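Local coordinates for protein PA0821 (Pseudomonas aeruginosa, PDB 7DRG) that probably acts as the immunity protein (antitoxin) that neutralises a type VI secretion effector carrying a VRR-NUC nuclease domain, at residues T219-P224 with Y302-S307; G306-G311 with W322-W327. All blocks are in the same frame, centred on the assembly; numbering follows the deposited sequence.

Contact 1: residues T219-P224 with Y302-S307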
loop_
_atom_site.group_PDB
_atom_site.type_symbol
_atom_site.label_atom_id
_atom_site.label_comp_id
_atom_site.label_asym_id
_atom_site.label_seq_id
_atom_site.Cartn_x
_atom_site.Cartn_y
_atom_site.Cartn_z
ATOM N N THR B 219 -15.381 19.946 12.847
ATOM C CA THR B 219 -15.047 19.101 13.978
ATOM C C THR B 219 -14.368 19.935 15.064
ATOM O O THR B 219 -13.757 20.965 14.772
ATOM C CB THR B 219 -14.112 17.978 13.539
ATOM O OG1 THR B 219 -12.906 18.547 13.013
ATOM C CG2 THR B 219 -14.770 17.117 12.474
ATOM N N PRO B 220 -14.452 19.506 16.328
ATOM C CA PRO B 220 -13.718 20.226 17.383
ATOM C C PRO B 220 -12.221 20.274 17.134
ATOM O O PRO B 220 -11.558 21.238 17.536
ATOM C CB PRO B 220 -14.048 19.431 18.654
ATOM C CG PRO B 220 -15.273 18.655 18.325
ATOM C CD PRO B 220 -15.199 18.354 16.862
ATOM N N GLU B 221 -11.673 19.262 16.464
ATOM C CA GLU B 221 -10.244 19.241 16.186
ATOM C C GLU B 221 -9.810 20.370 15.262
ATOM O O GLU B 221 -8.637 20.756 15.282
ATOM C CB GLU B 221 -9.846 17.885 15.593
ATOM C CG GLU B 221 -9.882 16.720 16.582
ATOM C CD GLU B 221 -11.222 15.986 16.627
ATOM O OE1 GLU B 221 -12.245 16.542 16.172
ATOM O OE2 GLU B 221 -11.246 14.840 17.123
ATOM N N PHE B 222 -10.738 20.924 14.497
ATOM C CA PHE B 222 -10.362 21.979 13.525
ATOM C C PHE B 222 -10.402 23.385 14.138
ATOM O O PHE B 222 -9.983 24.309 13.476
ATOM C CB PHE B 222 -11.243 21.861 12.281
ATOM C CG PHE B 222 -10.526 21.593 10.983
ATOM C CD1 PHE B 222 -9.732 20.481 10.823
ATOM C CD2 PHE B 222 -10.663 22.457 9.921
ATOM C CE1 PHE B 222 -9.087 20.236 9.627
ATOM C CE2 PHE B 222 -9.999 22.222 8.733
ATOM C CZ PHE B 222 -9.219 21.106 8.586
ATOM N N LYS B 223 -10.861 23.520 15.380
ATOM C CA LYS B 223 -10.969 24.843 15.988
ATOM C C LYS B 223 -9.645 25.602 16.079
ATOM O O LYS B 223 -9.659 26.826 15.856
ATOM C CB LYS B 223 -11.604 24.715 17.380
ATOM C CG LYS B 223 -12.964 23.995 17.450
ATOM C CD LYS B 223 -14.155 24.952 17.464
ATOM C CE LYS B 223 -15.402 24.269 18.040
ATOM N NZ LYS B 223 -15.977 23.232 17.132
ATOM N N PRO B 224 -8.506 24.988 16.427
ATOM C CA PRO B 224 -7.262 25.764 16.513
ATOM C C PRO B 224 -6.917 26.474 15.207
ATOM O O PRO B 224 -7.305 26.052 14.114
ATOM C CB PRO B 224 -6.212 24.705 16.867
ATOM C CG PRO B 224 -6.963 23.673 17.606
ATOM C CD PRO B 224 -8.303 23.609 16.918
ATOM N N TYR B 302 -2.063 21.255 12.587
ATOM C CA TYR B 302 -2.900 20.584 13.573
ATOM C C TYR B 302 -2.159 19.386 14.155
ATOM O O TYR B 302 -1.505 18.631 13.432
ATOM C CB TYR B 302 -4.217 20.113 12.945
ATOM C CG TYR B 302 -5.204 21.203 12.591
ATOM C CD1 TYR B 302 -5.912 21.883 13.578
ATOM C CD2 TYR B 302 -5.456 21.528 11.266
ATOM C CE1 TYR B 302 -6.824 22.879 13.254
ATOM C CE2 TYR B 302 -6.365 22.514 10.933
ATOM C CZ TYR B 302 -7.048 23.183 11.927
ATOM O OH TYR B 302 -7.954 24.165 11.584
ATOM N N GLU B 303 -2.249 19.223 15.477
ATOM C CA GLU B 303 -1.667 18.041 16.104
ATOM C C GLU B 303 -2.484 16.799 15.792
ATOM O O GLU B 303 -1.934 15.693 15.696
ATOM C CB GLU B 303 -1.565 18.248 17.613
ATOM C CG GLU B 303 -0.884 19.547 18.002
ATOM C CD GLU B 303 -0.732 19.703 19.501
ATOM O OE1 GLU B 303 -1.280 20.679 20.057
ATOM O OE2 GLU B 303 -0.065 18.848 20.122
ATOM N N THR B 304 -3.794 16.964 15.637
ATOM C CA THR B 304 -4.693 15.900 15.223
ATOM C C THR B 304 -5.889 16.541 14.531
ATOM O O THR B 304 -6.272 17.670 14.851
ATOM C CB THR B 304 -5.149 15.056 16.419
ATOM O OG1 THR B 304 -6.053 14.041 15.971
ATOM C CG2 THR B 304 -5.842 15.931 17.458
ATOM N N ILE B 305 -6.458 15.826 13.561
ATOM C CA ILE B 305 -7.715 16.230 12.945
ATOM C C ILE B 305 -8.783 15.158 13.092
ATOM O O ILE B 305 -9.815 15.213 12.416
ATOM C CB ILE B 305 -7.533 16.620 11.463
ATOM C CG1 ILE B 305 -6.961 15.453 10.653
ATOM C CG2 ILE B 305 -6.639 17.855 11.328
ATOM C CD1 ILE B 305 -6.817 15.777 9.172
ATOM N N GLY B 306 -8.566 14.199 13.968
ATOM C CA GLY B 306 -9.449 13.063 14.035
ATOM C C GLY B 306 -9.198 12.113 12.881
ATOM O O GLY B 306 -8.211 12.208 12.149
ATOM N N SER B 307 -10.128 11.184 12.715
ATOM C CA SER B 307 -9.990 10.194 11.658
ATOM C C SER B 307 -10.241 10.822 10.290
ATOM O O SER B 307 -11.086 11.711 10.136
ATOM C CB SER B 307 -10.945 9.031 11.905
ATOM O OG SER B 307 -10.573 8.362 13.099
HETATM O O HOH W 1 -6.498 19.752 16.630
#

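Contact 2: residues G306-G311 with W322-W327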
loop_
_atom_site.group_PDB
_atom_site.type_symbol
_atom_site.label_atom_id
_atom_site.label_comp_id
_atom_site.label_asym_id
_atom_site.label_seq_id
_atom_site.Cartn_x
_atom_site.Cartn_y
_atom_site.Cartn_z
ATOM N N GLY B 306 -8.566 14.199 13.968
ATOM C CA GLY B 306 -9.449 13.063 14.035
ATOM C C GLY B 306 -9.198 12.113 12.881
ATOM O O GLY B 306 -8.211 12.208 12.149
ATOM N N SER B 307 -10.128 11.184 12.715
ATOM C CA SER B 307 -9.990 10.194 11.658
ATOM C C SER B 307 -10.241 10.822 10.290
ATOM O O SER B 307 -11.086 11.711 10.136
ATOM C CB SER B 307 -10.945 9.031 11.905
ATOM O OG SER B 307 -10.573 8.362 13.099
ATOM N N LEU B 308 -9.467 10.377 9.302
ATOM C CA LEU B 308 -9.653 10.805 7.923
ATOM C C LEU B 308 -10.709 9.984 7.201
ATOM O O LEU B 308 -11.331 10.480 6.255
ATOM C CB LEU B 308 -8.327 10.706 7.164
ATOM C CG LEU B 308 -7.317 11.793 7.536
ATOM C CD1 LEU B 308 -5.911 11.375 7.160
ATOM C CD2 LEU B 308 -7.700 13.104 6.853
ATOM N N HIS B 309 -10.922 8.745 7.640
ATOM C CA HIS B 309 -11.799 7.783 6.991
ATOM C C HIS B 309 -12.814 7.244 7.992
ATOM O O HIS B 309 -12.690 7.438 9.202
ATOM C CB HIS B 309 -10.984 6.617 6.404
ATOM C CG HIS B 309 -10.186 6.991 5.196
ATOM N ND1 HIS B 309 -9.039 6.326 4.820
ATOM C CD2 HIS B 309 -10.376 7.967 4.277
ATOM C CE1 HIS B 309 -8.559 6.874 3.717
ATOM N NE2 HIS B 309 -9.356 7.867 3.364
ATOM N N GLY B 310 -13.823 6.552 7.475
ATOM C CA GLY B 310 -14.731 5.798 8.316
ATOM C C GLY B 310 -14.068 4.555 8.890
ATOM O O GLY B 310 -12.916 4.226 8.603
ATOM N N GLY B 311 -14.827 3.848 9.724
ATOM C CA GLY B 311 -14.306 2.644 10.349
ATOM C C GLY B 311 -14.208 1.479 9.381
ATOM O O GLY B 311 -14.922 1.399 8.382
ATOM N N TRP B 322 -4.735 6.614 15.285
ATOM C CA TRP B 322 -3.287 6.802 15.293
ATOM C C TRP B 322 -2.741 6.980 13.882
ATOM O O TRP B 322 -1.835 7.791 13.657
ATOM C CB TRP B 322 -2.623 5.605 15.977
ATOM C CG TRP B 322 -1.120 5.613 15.964
ATOM C CD1 TRP B 322 -0.296 6.126 16.924
ATOM C CD2 TRP B 322 -0.262 5.064 14.951
ATOM N NE1 TRP B 322 1.018 5.938 16.570
ATOM C CE2 TRP B 322 1.067 5.284 15.367
ATOM C CE3 TRP B 322 -0.490 4.408 13.739
ATOM C CZ2 TRP B 322 2.166 4.870 14.610
ATOM C CZ3 TRP B 322 0.602 4.000 12.988
ATOM C CH2 TRP B 322 1.911 4.235 13.424
ATOM N N ALA B 323 -3.282 6.233 12.916
ATOM C CA ALA B 323 -2.748 6.288 11.559
ATOM C C ALA B 323 -3.028 7.639 10.914
ATOM O O ALA B 323 -2.204 8.147 10.145
ATOM C CB ALA B 323 -3.323 5.155 10.710
ATOM N N ALA B 324 -4.186 8.232 11.210
ATOM C CA ALA B 324 -4.475 9.574 10.706
ATOM C C ALA B 324 -3.514 10.599 11.297
ATOM O O ALA B 324 -2.982 11.453 10.576
ATOM C CB ALA B 324 -5.923 9.955 11.014
ATOM N N ASP B 325 -3.263 10.515 12.608
ATOM C CA ASP B 325 -2.294 11.405 13.237
ATOM C C ASP B 325 -0.915 11.250 12.607
ATOM O O ASP B 325 -0.199 12.240 12.411
ATOM C CB ASP B 325 -2.226 11.133 14.742
ATOM C CG ASP B 325 -3.473 11.589 15.484
ATOM O OD1 ASP B 325 -4.357 12.221 14.865
ATOM O OD2 ASP B 325 -3.566 11.317 16.700
ATOM N N GLN B 326 -0.522 10.012 12.289
ATOM C CA GLN B 326 0.775 9.795 11.658
ATOM C C GLN B 326 0.810 10.366 10.247
ATOM O O GLN B 326 1.836 10.907 9.817
ATOM C CB GLN B 326 1.113 8.303 11.652
ATOM C CG GLN B 326 1.438 7.754 13.023
ATOM C CD GLN B 326 2.671 8.395 13.632
ATOM O OE1 GLN B 326 2.648 8.841 14.779
ATOM N NE2 GLN B 326 3.756 8.445 12.865
ATOM N N TRP B 327 -0.302 10.262 9.516
ATOM C CA TRP B 327 -0.352 10.828 8.171
ATOM C C TRP B 327 -0.027 12.321 8.181
ATOM O O TRP B 327 0.649 12.824 7.273
ATOM C CB TRP B 327 -1.726 10.584 7.541
ATOM C CG TRP B 327 -1.794 11.156 6.151
ATOM C CD1 TRP B 327 -1.381 10.550 5.001
ATOM C CD2 TRP B 327 -2.251 12.461 5.777
ATOM N NE1 TRP B 327 -1.567 11.384 3.931
ATOM C CE2 TRP B 327 -2.104 12.566 4.376
ATOM C CE3 TRP B 327 -2.779 13.547 6.484
ATOM C CZ2 TRP B 327 -2.458 13.719 3.669
ATOM C CZ3 TRP B 327 -3.133 14.695 5.777
ATOM C CH2 TRP B 327 -2.969 14.766 4.385
HETATM O O HOH W 2 -5.643 13.216 12.713
#

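Contact 1: residues T219-P224 with Y302-S307
The rings of Phe-222 and Tyr-302 lie face against face as an offset stack, with centroids 4.6 Å apart and planes 20° from parallel. The side chains run nearly perpendicular to one another and the rings overlap only in part: Tyr-302 CE2 sits 3.8 Å from Phe-222 CE1, and the hydroxyl reaches over the rim of the phenylalanine ring. That hydroxyl donates to Phe-222 O at 2.8 Å, tilted 24° from the carbonyl plane, so one residue meets Tyr-302 with both its ring and its backbone. Gln-177 NE2 is a second hydrogen-bond partner of the tyrosine OH. Tyr-302 CE1 also meets the Pro-224 ring at its CD (4.0 Å). The contact joins two loops of the TsiV-family fold: residues 220-222 make a short 3-10 turn, while Thr-304 forms an ST turn, its OG1 accepting from Gly-306 N at 3.2 Å and also bonded to Asp-325. Ile-305 CG2, anti to the carbonyl carbon, comes up at the edge of the Phe-222 ring, the two side chains running alongside each other. Glu-221 lays CB against Ile-305 CA at 3.8 Å, then bends at chi2 (91°) to pass its CG by Gly-306 N. One water donates to both Glu-221 O and Thr-304 O, each at 2.7 Å, and so ties the two main chains together.

Contact 2: residues G306-G311 with W322-W327
Asp-325 OD1 is gripped by two groups: the hydroxyl of Thr-304 and a water that donates to it at 2.7 Å. The same water gives its other hydrogen to Gly-306 O at 2.8 Å, so the carboxylate of the helix is linked to the loop backbone without touching it. Beside this bridge the packing is apolar. The methyl of Ala-324 points into the bend of the loop, its CB 3.4 Å from Gly-306 O and 4.0 Å from Leu-308 N, with Ser-307 CA passing between; here the loop comes closest to the helix, Ser-307 and Ala-324 having their CA atoms 5.6 Å apart. Leu-308 continues the apolar packing. With CG beside its own backbone N (chi1 -73°), it extends CD1 between Ala-324 CB, 4.1 Å away, and the six-membered part of the Trp-327 indole, where CE3 is 3.9 Å from that methyl. The leucine meets the ring obliquely, and its side chain runs nearly perpendicular to that of the tryptophan. Trp-327 stands about one turn after Ala-324 on the helix, and the two flank the leucine. Leu-308 and His-309 make backbone hydrogen bonds to Leu-319, just ahead of helix 321-328. Helix 191-204 packs on Trp-327 through Ala-202 and bonds to His-309 through Glu-198, while Trp-322 of the second subunit packs on Ala-323 of helix 321-328.

Overall arrangement
Contacts 1 and 2 follow one another along the chain: the long connection between helices 288-297 and 321-328 supplies 302-307 to the first and 306-311 to the second, and the two share Gly-306 and Ser-307. Their centres are 11 Å apart, each about 17 Å from the centre of the chain and on the same side of it. Contact 1 reaches back to the loop between helix 213-216 and strand 233-237; contact 2 reaches forward to helix 321-328. Thr-304 and Asp-325 connect them directly. One continuous loop is thus tied to an earlier part of the fold and to a helix that packs against the second subunit.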